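Local coordinates for protein B-agarase (Saccharophagus degradans, PDB 4BQ2) that hydrolyses the beta-linkages of agarose, a galactose-based polysaccharide of marine algae, as a family 50 exo-beta-agarase, at residues I17-A22 with K38-A43; L42-K47 with K180-D185; F74-V79 with I102-G107; H82-Y87 with L171-A176. All coordinates share one frame; numbering follows the deposited sequence.

Contact 1: I17-A22 with K38-A43. With CA (calcium ion), chain K.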
loop_
_atom_site.group_PDB
_atom_site.type_symbol
_atom_site.label_atom_id
_atom_site.label_comp_id
_atom_site.label_asym_id
_atom_site.label_seq_id
_atom_site.Cartn_x
_atom_site.Cartn_y
_atom_site.Cartn_z
ATOM N N ILE A 17 8.667 29.610 -12.704
ATOM C CA ILE A 17 8.444 28.721 -11.559
ATOM C C ILE A 17 7.328 29.227 -10.672
ATOM O O ILE A 17 7.366 30.348 -10.187
ATOM C CB ILE A 17 9.715 28.459 -10.723
ATOM C CG1 ILE A 17 10.826 27.892 -11.614
ATOM C CG2 ILE A 17 9.390 27.467 -9.587
ATOM C CD1 ILE A 17 12.182 27.858 -10.950
ATOM N N HIS A 18 6.355 28.370 -10.414
ATOM C CA HIS A 18 5.152 28.763 -9.669
ATOM C C HIS A 18 5.089 28.067 -8.308
ATOM O O HIS A 18 5.457 26.883 -8.190
ATOM C CB HIS A 18 3.925 28.450 -10.531
ATOM C CG HIS A 18 4.041 28.998 -11.924
ATOM N ND1 HIS A 18 3.579 30.250 -12.270
ATOM C CD2 HIS A 18 4.647 28.502 -13.031
ATOM C CE1 HIS A 18 3.865 30.490 -13.538
ATOM N NE2 HIS A 18 4.520 29.448 -14.022
ATOM N N PHE A 19 4.629 28.799 -7.292
ATOM C CA PHE A 19 4.688 28.312 -5.911
ATOM C C PHE A 19 3.308 28.033 -5.343
ATOM O O PHE A 19 2.434 28.908 -5.359
ATOM C CB PHE A 19 5.534 29.257 -5.068
ATOM C CG PHE A 19 6.908 29.450 -5.653
ATOM C CD1 PHE A 19 7.829 28.389 -5.649
ATOM C CD2 PHE A 19 7.257 30.636 -6.290
ATOM C CE1 PHE A 19 9.089 28.536 -6.221
ATOM C CE2 PHE A 19 8.516 30.797 -6.857
ATOM C CZ PHE A 19 9.428 29.747 -6.841
ATOM N N LEU A 20 3.124 26.793 -4.887
ATOM C CA LEU A 20 1.857 26.311 -4.333
ATOM C C LEU A 20 1.975 26.275 -2.829
ATOM O O LEU A 20 2.710 25.436 -2.289
ATOM C CB LEU A 20 1.555 24.885 -4.800
ATOM C CG LEU A 20 1.607 24.512 -6.273
ATOM C CD1 LEU A 20 0.564 23.441 -6.528
ATOM C CD2 LEU A 20 1.352 25.703 -7.179
ATOM N N ASN A 21 1.250 27.169 -2.160
ATOM C CA ASN A 21 1.274 27.257 -0.713
ATOM C C ASN A 21 2.681 27.136 -0.154
ATOM O O ASN A 21 2.973 26.307 0.731
ATOM C CB ASN A 21 0.343 26.218 -0.131
ATOM C CG ASN A 21 -1.099 26.617 -0.293
ATOM O OD1 ASN A 21 -1.543 27.599 0.311
ATOM N ND2 ASN A 21 -1.824 25.885 -1.101
ATOM N N ALA A 22 3.540 28.006 -0.670
ATOM C CA ALA A 22 4.938 27.993 -0.359
ATOM C C ALA A 22 5.487 29.388 -0.593
ATOM O O ALA A 22 4.988 30.103 -1.448
ATOM C CB ALA A 22 5.654 26.992 -1.256
ATOM N N LYS A 38 24.352 30.112 -4.551
ATOM C CA LYS A 38 22.975 30.583 -4.430
ATOM C C LYS A 38 21.993 29.455 -4.764
ATOM O O LYS A 38 22.127 28.826 -5.803
ATOM C CB LYS A 38 22.733 31.771 -5.365
ATOM C CG LYS A 38 23.664 32.944 -5.171
ATOM C CD LYS A 38 23.167 33.954 -4.171
ATOM C CE LYS A 38 23.550 35.364 -4.616
ATOM N NZ LYS A 38 24.769 35.391 -5.460
ATOM N N GLY A 39 21.012 29.216 -3.894
ATOM C CA GLY A 39 20.000 28.189 -4.133
ATOM C C GLY A 39 18.577 28.728 -3.925
ATOM O O GLY A 39 18.385 29.825 -3.404
ATOM N N LEU A 40 17.601 27.963 -4.390
ATOM C CA LEU A 40 16.199 28.305 -4.161
ATOM C C LEU A 40 15.742 27.707 -2.846
ATOM O O LEU A 40 15.649 26.460 -2.701
ATOM C CB LEU A 40 15.339 27.775 -5.290
ATOM C CG LEU A 40 13.843 28.101 -5.153
ATOM C CD1 LEU A 40 13.561 29.540 -5.544
ATOM C CD2 LEU A 40 13.104 27.144 -6.064
ATOM N N LYS A 41 15.412 28.590 -1.916
ATOM C CA LYS A 41 14.901 28.193 -0.625
ATOM C C LYS A 41 13.376 28.088 -0.727
ATOM O O LYS A 41 12.705 29.064 -1.062
ATOM C CB LYS A 41 15.293 29.194 0.464
ATOM C CG LYS A 41 14.752 28.785 1.834
ATOM C CD LYS A 41 15.020 29.828 2.890
ATOM C CE LYS A 41 14.415 29.350 4.204
ATOM N NZ LYS A 41 15.043 30.036 5.370
ATOM N N LEU A 42 12.838 26.895 -0.479
ATOM C CA LEU A 42 11.402 26.670 -0.693
ATOM C C LEU A 42 10.771 26.339 0.655
ATOM O O LEU A 42 11.014 25.257 1.206
ATOM C CB LEU A 42 11.176 25.577 -1.739
ATOM C CG LEU A 42 9.710 25.234 -2.072
ATOM C CD1 LEU A 42 9.033 26.400 -2.815
ATOM C CD2 LEU A 42 9.594 23.943 -2.879
ATOM N N ALA A 43 9.986 27.276 1.201
ATOM C CA ALA A 43 9.423 27.097 2.518
ATOM C C ALA A 43 7.917 26.824 2.351
ATOM O O ALA A 43 7.154 27.728 1.984
ATOM C CB ALA A 43 9.701 28.311 3.396
HETATM CA CA CA K . 23.550 27.917 -7.391
HETATM O O HOH W 1 25.008 27.070 -8.619
#
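CG of Phe19 stands beside its own backbone N (chi1 -55°) and CG of Leu42 lies anti to its N (chi1 -180°), and these two turns bring the ring and the leucine branch together. The methyl CD1 of Leu42 does the touching, 3.7 Å from Phe19 CD1, and the two side chains cross obliquely. Leu40 meets the same ring another way: its CD2 comes up at the edge, near the ring plane, 4.3 Å from Phe19 CE1. Ala22 adds a second apolar neighbour to Leu42, with Ala22 CB 3.8 Å from Leu42 CD1. Close by, the backbones make a CA-H...O contact, Ala22 CA to Ala43 O at 3.2 Å, well bent with 128° at the hydrogen; the same carbonyl also accepts a weak bond from Gln45.

Strand 17-20 pairs with strand 51-56, whereas Ala22 opens strand 22-30, which pairs with strand 36-44, the strand that carries 38-43. Leu54 of strand 51-56 touches both Phe19 and Leu40, so the side chains pack between layers, consistent with a beta-sandwich module of the CBM-like kind. Farther along 38-43, Lys38 O binds the calcium ion at 2.3 Å, together with Asp7, Glu9, Ser37, Asp185 and water. No hydrogen bond joins the two segments, so their cohesion rests mainly on apolar side-chain packing with little directional demand, helped by one CA-H...O contact.

Contact 2: L42-K47 with K180-D185. With CA (calcium ion), chain K.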
loop_
_atom_site.group_PDB
_atom_site.type_symbol
_atom_site.label_atom_id
_atom_site.label_comp_id
_atom_site.label_asym_id
_atom_site.label_seq_id
_atom_site.Cartn_x
_atom_site.Cartn_y
_atom_site.Cartn_z
ATOM N N LEU A 42 12.838 26.895 -0.479
ATOM C CA LEU A 42 11.402 26.670 -0.693
ATOM C C LEU A 42 10.771 26.339 0.655
ATOM O O LEU A 42 11.014 25.257 1.206
ATOM C CB LEU A 42 11.176 25.577 -1.739
ATOM C CG LEU A 42 9.710 25.234 -2.072
ATOM C CD1 LEU A 42 9.033 26.400 -2.815
ATOM C CD2 LEU A 42 9.594 23.943 -2.879
ATOM N N ALA A 43 9.986 27.276 1.201
ATOM C CA ALA A 43 9.423 27.097 2.518
ATOM C C ALA A 43 7.917 26.824 2.351
ATOM O O ALA A 43 7.154 27.728 1.984
ATOM C CB ALA A 43 9.701 28.311 3.396
ATOM N N MET A 44 7.540 25.549 2.540
ATOM C CA MET A 44 6.179 25.054 2.281
ATOM C C MET A 44 5.351 25.145 3.544
ATOM O O MET A 44 5.797 24.782 4.636
ATOM C CB MET A 44 6.209 23.597 1.739
ATOM C CG MET A 44 6.783 23.495 0.309
ATOM S SD MET A 44 7.499 21.892 -0.126
ATOM C CE MET A 44 9.036 22.001 0.764
ATOM N N GLN A 45 4.141 25.662 3.391
ATOM C CA GLN A 45 3.178 25.732 4.460
ATOM C C GLN A 45 2.396 24.406 4.459
ATOM O O GLN A 45 1.168 24.368 4.264
ATOM C CB GLN A 45 2.287 26.969 4.259
ATOM C CG GLN A 45 3.012 28.298 4.551
ATOM C CD GLN A 45 3.981 28.747 3.456
ATOM O OE1 GLN A 45 3.586 29.022 2.303
ATOM N NE2 GLN A 45 5.248 28.832 3.807
ATOM N N SER A 46 3.131 23.309 4.679
ATOM C CA SER A 46 2.583 21.968 4.531
ATOM C C SER A 46 1.967 21.479 5.839
ATOM O O SER A 46 1.363 20.417 5.866
ATOM C CB SER A 46 3.687 21.004 4.014
ATOM O OG SER A 46 4.888 21.165 4.771
ATOM N N LYS A 47 2.123 22.208 6.937
ATOM C CA LYS A 47 1.269 21.877 8.085
ATOM C C LYS A 47 -0.192 22.262 7.773
ATOM O O LYS A 47 -1.099 21.439 7.975
ATOM C CB LYS A 47 1.745 22.502 9.401
ATOM C CG LYS A 47 0.880 22.073 10.597
ATOM C CD LYS A 47 1.430 22.597 11.913
ATOM C CE LYS A 47 0.536 22.140 13.066
ATOM N NZ LYS A 47 1.395 21.833 14.243
ATOM N N LYS A 180 7.602 21.938 5.884
ATOM C CA LYS A 180 8.846 21.409 5.339
ATOM C C LYS A 180 9.570 22.561 4.586
ATOM O O LYS A 180 8.943 23.382 3.923
ATOM C CB LYS A 180 8.581 20.247 4.349
ATOM C CG LYS A 180 7.826 19.036 4.925
ATOM C CD LYS A 180 8.469 18.545 6.218
ATOM C CE LYS A 180 7.739 17.346 6.877
ATOM N NZ LYS A 180 7.737 16.149 5.966
ATOM N N THR A 181 10.887 22.615 4.682
ATOM C CA THR A 181 11.672 23.647 3.958
ATOM C C THR A 181 12.889 22.967 3.310
ATOM O O THR A 181 13.588 22.193 3.978
ATOM C CB THR A 181 12.158 24.754 4.921
ATOM O OG1 THR A 181 11.029 25.335 5.586
ATOM C CG2 THR A 181 12.958 25.880 4.160
ATOM N N VAL A 182 13.120 23.248 2.029
ATOM C CA VAL A 182 14.261 22.694 1.333
ATOM C C VAL A 182 15.051 23.814 0.662
ATOM O O VAL A 182 14.534 24.928 0.486
ATOM C CB VAL A 182 13.836 21.665 0.258
ATOM C CG1 VAL A 182 13.133 20.469 0.911
ATOM C CG2 VAL A 182 12.968 22.328 -0.826
ATOM N N ILE A 183 16.303 23.498 0.294
ATOM C CA ILE A 183 17.060 24.323 -0.641
ATOM C C ILE A 183 17.276 23.449 -1.859
ATOM O O ILE A 183 17.674 22.291 -1.730
ATOM C CB ILE A 183 18.456 24.744 -0.114
ATOM C CG1 ILE A 183 18.383 25.305 1.296
ATOM C CG2 ILE A 183 19.109 25.763 -1.044
ATOM C CD1 ILE A 183 17.480 26.504 1.429
ATOM N N ILE A 184 17.022 24.008 -3.031
ATOM C CA ILE A 184 17.164 23.326 -4.312
ATOM C C ILE A 184 18.198 24.112 -5.129
ATOM O O ILE A 184 18.179 25.345 -5.137
ATOM C CB ILE A 184 15.825 23.293 -5.069
ATOM C CG1 ILE A 184 14.752 22.476 -4.283
ATOM C CG2 ILE A 184 16.007 22.741 -6.486
ATOM C CD1 ILE A 184 13.335 22.674 -4.802
ATOM N N ASP A 185 19.087 23.412 -5.820
ATOM C CA ASP A 185 20.069 24.092 -6.682
ATOM C C ASP A 185 20.430 23.197 -7.845
ATOM O O ASP A 185 20.231 21.964 -7.781
ATOM C CB ASP A 185 21.281 24.509 -5.842
ATOM C CG ASP A 185 22.164 25.539 -6.551
ATOM O OD1 ASP A 185 21.796 26.000 -7.655
ATOM O OD2 ASP A 185 23.254 25.848 -6.027
HETATM CA CA CA K . 23.550 27.917 -7.391
HETATM O O HOH W 2 8.215 25.718 5.631
HETATM O O HOH W 1 25.008 27.070 -8.619
#
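Backbone hydrogen bonds tie Leu42 to Val182 in both directions: Leu42 N reaches Val182 O at 2.8 Å and nearly straight (175°), and Val182 N returns to Leu42 O at 3.0 Å. Ala43 faces Thr181 as the non-hydrogen-bonded antiparallel pair, and beyond it Met44 N donates to Lys180 O at 2.9 Å. Where strand 42-44 gives out, Lys180 N makes a weak bond to Ser46 OG, a hydroxyl that is also bonded to His178 O.

Water extends this ladder. One molecule donates to Met44 O and to Lys180 O, and lies 2.8 Å from Thr181 OG1.

This is the antiparallel pairing of strand 36-44 with strand 180-191 in the CBM-like domain; the axes of the short segments 42-44 and 180-185 lie 163° apart in direction, and strand 70-79 runs along the other edge of 180-191.

Apolar contacts gather on the face bearing Leu42, Met44 and Val182. Val182 CG2 rests 3.8 Å from Leu42 CB. A bend at the end of the Met44 chain (chi3 -76°) folds its methyl back against the Lys180 carbonyl, Met44 CE to Lys180 O 3.4 Å, with Val182 CG2 its apolar neighbour at 4.3 Å.

The charged groups at either end of 180-185 are tied to partners. Lys180 NZ forms a salt bridge with Glu631 and a hydrogen bond to Ser83 O. Asp185 grips the calcium ion through both carboxylate oxygens, OD1 at 2.6 Å and OD2 slightly nearer.

Contact 3: F74-V79 with I102-G107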
loop_
_atom_site.group_PDB
_atom_site.type_symbol
_atom_site.label_atom_id
_atom_site.label_comp_id
_atom_site.label_asym_id
_atom_site.label_seq_id
_atom_site.Cartn_x
_atom_site.Cartn_y
_atom_site.Cartn_z
ATOM N N PHE A 74 18.727 17.219 -9.576
ATOM C CA PHE A 74 18.490 18.338 -8.646
ATOM C C PHE A 74 19.412 18.153 -7.457
ATOM O O PHE A 74 19.585 17.007 -6.997
ATOM C CB PHE A 74 17.061 18.307 -8.056
ATOM C CG PHE A 74 15.956 18.182 -9.059
ATOM C CD1 PHE A 74 15.644 16.961 -9.634
ATOM C CD2 PHE A 74 15.141 19.276 -9.327
ATOM C CE1 PHE A 74 14.594 16.842 -10.544
ATOM C CE2 PHE A 74 14.094 19.182 -10.249
ATOM C CZ PHE A 74 13.815 17.964 -10.838
ATOM N N ASP A 75 20.007 19.246 -6.963
ATOM C CA ASP A 75 20.701 19.221 -5.664
ATOM C C ASP A 75 19.673 19.702 -4.646
ATOM O O ASP A 75 19.036 20.730 -4.853
ATOM C CB ASP A 75 21.934 20.148 -5.638
ATOM C CG ASP A 75 23.040 19.724 -6.610
ATOM O OD1 ASP A 75 22.942 18.650 -7.248
ATOM O OD2 ASP A 75 23.982 20.538 -6.784
ATOM N N ILE A 76 19.440 18.932 -3.593
ATOM C CA ILE A 76 18.373 19.261 -2.629
ATOM C C ILE A 76 18.827 18.940 -1.219
ATOM O O ILE A 76 19.584 17.961 -1.006
ATOM C CB ILE A 76 17.052 18.470 -2.924
ATOM C CG1 ILE A 76 16.806 18.320 -4.437
ATOM C CG2 ILE A 76 15.833 19.108 -2.232
ATOM C CD1 ILE A 76 15.573 17.477 -4.783
ATOM N N VAL A 77 18.369 19.730 -0.251
ATOM C CA VAL A 77 18.571 19.380 1.163
ATOM C C VAL A 77 17.401 19.950 1.946
ATOM O O VAL A 77 16.823 20.942 1.516
ATOM C CB VAL A 77 19.877 19.973 1.714
ATOM C CG1 VAL A 77 19.778 21.492 1.853
ATOM C CG2 VAL A 77 20.232 19.344 3.054
ATOM N N SER A 78 17.042 19.328 3.077
ATOM C CA SER A 78 15.978 19.871 3.952
ATOM C C SER A 78 16.646 20.725 5.026
ATOM O O SER A 78 17.797 20.510 5.341
ATOM C CB SER A 78 15.160 18.754 4.629
ATOM O OG SER A 78 14.422 18.046 3.667
ATOM N N VAL A 79 15.938 21.718 5.545
ATOM C CA VAL A 79 16.502 22.565 6.588
ATOM C C VAL A 79 15.531 22.469 7.737
ATOM O O VAL A 79 14.334 22.297 7.508
ATOM C CB VAL A 79 16.651 24.020 6.098
ATOM C CG1 VAL A 79 17.221 24.908 7.191
ATOM C CG2 VAL A 79 17.552 24.068 4.863
ATOM N N ILE A 102 11.344 10.532 -3.213
ATOM C CA ILE A 102 12.469 10.164 -2.341
ATOM C C ILE A 102 12.437 11.021 -1.078
ATOM O O ILE A 102 11.770 12.067 -1.045
ATOM C CB ILE A 102 13.831 10.300 -3.096
ATOM C CG1 ILE A 102 14.954 9.594 -2.346
ATOM C CG2 ILE A 102 14.171 11.766 -3.362
ATOM C CD1 ILE A 102 14.709 8.111 -2.210
ATOM N N ASP A 103 13.135 10.578 -0.034
ATOM C CA ASP A 103 13.324 11.369 1.184
ATOM C C ASP A 103 14.464 12.350 0.966
ATOM O O ASP A 103 15.448 11.998 0.312
ATOM C CB ASP A 103 13.758 10.459 2.350
ATOM C CG ASP A 103 15.051 9.724 2.064
ATOM O OD1 ASP A 103 15.029 8.812 1.198
ATOM O OD2 ASP A 103 16.090 10.076 2.705
ATOM N N ILE A 104 14.310 13.559 1.508
ATOM C CA ILE A 104 15.348 14.583 1.509
ATOM C C ILE A 104 15.728 14.848 2.955
ATOM O O ILE A 104 14.976 15.499 3.707
ATOM C CB ILE A 104 14.904 15.906 0.844
ATOM C CG1 ILE A 104 14.164 15.656 -0.486
ATOM C CG2 ILE A 104 16.106 16.831 0.730
ATOM C CD1 ILE A 104 14.966 14.939 -1.596
ATOM N N PRO A 105 16.886 14.314 3.377
ATOM C CA PRO A 105 17.326 14.506 4.758
ATOM C C PRO A 105 17.791 15.928 5.030
ATOM O O PRO A 105 18.149 16.646 4.098
ATOM C CB PRO A 105 18.526 13.526 4.907
ATOM C CG PRO A 105 18.355 12.542 3.797
ATOM C CD PRO A 105 17.721 13.326 2.666
ATOM N N VAL A 106 17.737 16.323 6.298
ATOM C CA VAL A 106 18.396 17.541 6.796
ATOM C C VAL A 106 19.888 17.220 6.889
ATOM O O VAL A 106 20.249 16.075 7.144
ATOM C CB VAL A 106 17.858 17.919 8.189
ATOM C CG1 VAL A 106 18.522 19.175 8.714
ATOM C CG2 VAL A 106 16.363 18.155 8.144
ATOM N N GLY A 107 20.758 18.188 6.653
ATOM C CA GLY A 107 22.190 17.915 6.767
ATOM C C GLY A 107 22.923 18.337 5.524
ATOM O O GLY A 107 22.786 19.473 5.103
HETATM O O HOH W 3 20.252 21.033 6.418
#
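Ser78 holds two successive carbonyls of the other segment, and this is the closely packed part. Its hydroxyl stands beside its own backbone N (chi1 -67°), which lets both donors reach the same bend: Ser78 OG gives a short 2.6 Å bond to Ile104 O, and Ser78 N a nearly straight one of 3.1 Å to Pro105 O. Both donors sit well above the carbonyl planes they address. Thr84 OG1 is a further partner of the serine hydroxyl. Next to these bonds Ile104 pushes its CG2 methyl to 3.6 Å from Val77 CA and 3.7 Å from Ile76 CG2, the two isoleucines crossing at about a right angle.

The side toward Val106 and Gly107 is exposed and bridged by water. Val77 CG2 still approaches Gly107 O to 3.3 Å, but between the backbones a water donates to Ser78 O at 2.7 Å and accepts from Gly107 N at 2.9 Å.

The axes of segments 74-79 and 102-104, 59° apart and 7.3 Å at closest, do not run as a regular ladder. Strand 70-79 is flanked by 110-115 and 180-191, while 97-104 pairs with 84-92 and 150-155; Tyr112 of strand 110-115 packs on both Ile76 and Ile104, within the CBM-like domain.

Contact 4: H82-Y87 with L171-A176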
loop_
_atom_site.group_PDB
_atom_site.type_symbol
_atom_site.label_atom_id
_atom_site.label_comp_id
_atom_site.label_asym_id
_atom_site.label_seq_id
_atom_site.Cartn_x
_atom_site.Cartn_y
_atom_site.Cartn_z
ATOM N N HIS A 82 12.732 18.632 10.219
ATOM C CA HIS A 82 12.099 17.492 9.550
ATOM C C HIS A 82 12.683 17.174 8.192
ATOM O O HIS A 82 13.050 18.075 7.463
ATOM C CB HIS A 82 10.616 17.764 9.414
ATOM C CG HIS A 82 9.972 18.073 10.715
ATOM N ND1 HIS A 82 9.709 17.102 11.654
ATOM C CD2 HIS A 82 9.605 19.246 11.273
ATOM C CE1 HIS A 82 9.174 17.662 12.725
ATOM N NE2 HIS A 82 9.093 18.959 12.516
ATOM N N SER A 83 12.772 15.878 7.874
ATOM C CA SER A 83 13.088 15.449 6.525
ATOM C C SER A 83 11.850 15.714 5.689
ATOM O O SER A 83 10.763 15.938 6.239
ATOM C CB SER A 83 13.464 13.956 6.463
ATOM O OG SER A 83 12.353 13.144 6.749
ATOM N N THR A 84 12.028 15.680 4.369
ATOM C CA THR A 84 11.000 16.006 3.400
ATOM C C THR A 84 10.917 14.907 2.361
ATOM O O THR A 84 11.927 14.551 1.762
ATOM C CB THR A 84 11.377 17.335 2.649
ATOM O OG1 THR A 84 11.601 18.368 3.598
ATOM C CG2 THR A 84 10.281 17.747 1.677
ATOM N N GLN A 85 9.723 14.368 2.133
ATOM C CA GLN A 85 9.513 13.438 1.033
ATOM C C GLN A 85 8.948 14.264 -0.133
ATOM O O GLN A 85 7.826 14.800 -0.050
ATOM C CB GLN A 85 8.565 12.285 1.407
ATOM C CG GLN A 85 8.222 11.421 0.191
ATOM C CD GLN A 85 7.293 10.276 0.494
ATOM O OE1 GLN A 85 6.810 10.130 1.630
ATOM N NE2 GLN A 85 6.967 9.487 -0.536
ATOM N N PHE A 86 9.744 14.405 -1.194
ATOM C CA PHE A 86 9.309 15.067 -2.400
ATOM C C PHE A 86 8.699 14.066 -3.373
ATOM O O PHE A 86 9.259 12.955 -3.592
ATOM C CB PHE A 86 10.517 15.735 -3.107
ATOM C CG PHE A 86 10.598 17.206 -2.906
ATOM C CD1 PHE A 86 9.427 17.976 -2.694
ATOM C CD2 PHE A 86 11.826 17.857 -2.975
ATOM C CE1 PHE A 86 9.504 19.361 -2.556
ATOM C CE2 PHE A 86 11.912 19.230 -2.830
ATOM C CZ PHE A 86 10.750 19.985 -2.599
ATOM N N TYR A 87 7.578 14.471 -3.972
ATOM C CA TYR A 87 7.024 13.801 -5.127
ATOM C C TYR A 87 7.464 14.581 -6.340
ATOM O O TYR A 87 7.248 15.791 -6.389
ATOM C CB TYR A 87 5.501 13.768 -5.036
ATOM C CG TYR A 87 5.005 12.820 -3.956
ATOM C CD1 TYR A 87 4.838 13.262 -2.656
ATOM C CD2 TYR A 87 4.729 11.491 -4.250
ATOM C CE1 TYR A 87 4.384 12.398 -1.641
ATOM C CE2 TYR A 87 4.280 10.612 -3.260
ATOM C CZ TYR A 87 4.115 11.077 -1.962
ATOM O OH TYR A 87 3.656 10.198 -0.996
ATOM N N LEU A 171 7.682 19.561 -8.022
ATOM C CA LEU A 171 8.157 18.997 -6.759
ATOM C C LEU A 171 7.167 19.360 -5.661
ATOM O O LEU A 171 6.953 20.528 -5.382
ATOM C CB LEU A 171 9.560 19.507 -6.399
ATOM C CG LEU A 171 10.739 18.884 -7.170
ATOM C CD1 LEU A 171 12.023 19.647 -6.880
ATOM C CD2 LEU A 171 10.942 17.408 -6.861
ATOM N N SER A 172 6.563 18.357 -5.028
ATOM C CA SER A 172 5.525 18.630 -4.049
ATOM C C SER A 172 5.695 17.868 -2.746
ATOM O O SER A 172 6.242 16.765 -2.724
ATOM C CB SER A 172 4.121 18.357 -4.601
ATOM O OG SER A 172 3.969 17.019 -5.119
ATOM N N VAL A 173 5.149 18.468 -1.693
ATOM C CA VAL A 173 5.015 17.859 -0.384
ATOM C C VAL A 173 3.522 17.705 -0.074
ATOM O O VAL A 173 2.783 18.702 -0.108
ATOM C CB VAL A 173 5.723 18.736 0.651
ATOM C CG1 VAL A 173 5.268 18.424 2.069
ATOM C CG2 VAL A 173 7.241 18.604 0.524
ATOM N N GLN A 174 3.089 16.482 0.255
ATOM C CA GLN A 174 1.661 16.116 0.316
ATOM C C GLN A 174 1.256 15.571 1.686
ATOM O O GLN A 174 1.970 14.730 2.252
ATOM C CB GLN A 174 1.365 15.077 -0.771
ATOM C CG GLN A 174 1.661 15.614 -2.162
ATOM C CD GLN A 174 1.463 14.618 -3.293
ATOM O OE1 GLN A 174 0.775 13.588 -3.168
ATOM N NE2 GLN A 174 2.081 14.924 -4.417
ATOM N N SER A 175 0.128 16.054 2.228
ATOM C CA SER A 175 -0.403 15.593 3.498
ATOM C C SER A 175 0.641 15.452 4.605
ATOM O O SER A 175 0.690 14.438 5.296
ATOM C CB SER A 175 -1.146 14.257 3.317
ATOM O OG SER A 175 -2.317 14.471 2.528
ATOM N N ALA A 176 1.491 16.462 4.754
ATOM C CA ALA A 176 2.451 16.525 5.829
ATOM C C ALA A 176 1.785 16.906 7.160
ATOM O O ALA A 176 0.630 17.416 7.180
ATOM C CB ALA A 176 3.547 17.528 5.470
HETATM O O HOH W 4 5.330 14.672 0.930
HETATM O O HOH W 5 4.917 16.683 -7.706
#
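Tyr87 and Ser172 form one antiparallel hydrogen-bonded pair, Tyr87 N to Ser172 O at 2.9 Å and Ser172 N to Tyr87 O at 3.0 Å, both donors in the carbonyl plane, while the axes of segments 84-87 and 171-174 cross at 125° and diverge from there. Past the pair a water spans the widening gap, donating to Gln85 O and accepting from Gln174 N.

Leu171 CB sits over the centre of the Phe86 ring in a CH-pi contact, 3.9 Å from the centroid, and Ser172 O comes to the edge of that ring. This is the meeting of strands 84-92 and 166-174 in the CBM-like domain; Phe86 also touches Leu42 and Met44 of strand 36-44, placing its ring in the apolar interior between strands.

On the opposite side of the backbone from Phe86, the Gln174 chain, extended beyond CG (chi2 177°), carries its amide over one face of the Tyr87 ring, where the two stack with planes only 18° apart and NE2 3.6 Å from Tyr87 CG. The amide is kept in that pose by Gln174 NE2 donating to Ser172 OG at 2.9 Å, almost in its own plane. The CG2 methyls of Thr84 and Val173 are modelled 3.4 Å apart, tighter than usual.

All four contacts lie in the CBM-like domain, mostly on strands with turns or loops at their ends, and on one side of the chain's centre. Contact 2 sits in the middle, its centre about 7 Å from that of contact 1, 8 Å from contact 4 and 10 Å from contact 3; contacts 1 and 3 are about 14 Å apart. Contacts 1 and 2 share strand 36-44 and the calcium site, and strands 180-191 and 70-79 join contact 2 to contact 3. Along the chain contact 1 closes first; contacts 3 and 4, whose segments alternate, are nested inside the long loop closed by contact 2. Strands far apart in sequence thus interlock, neighbours 36-44 and 180-191 both binding calcium.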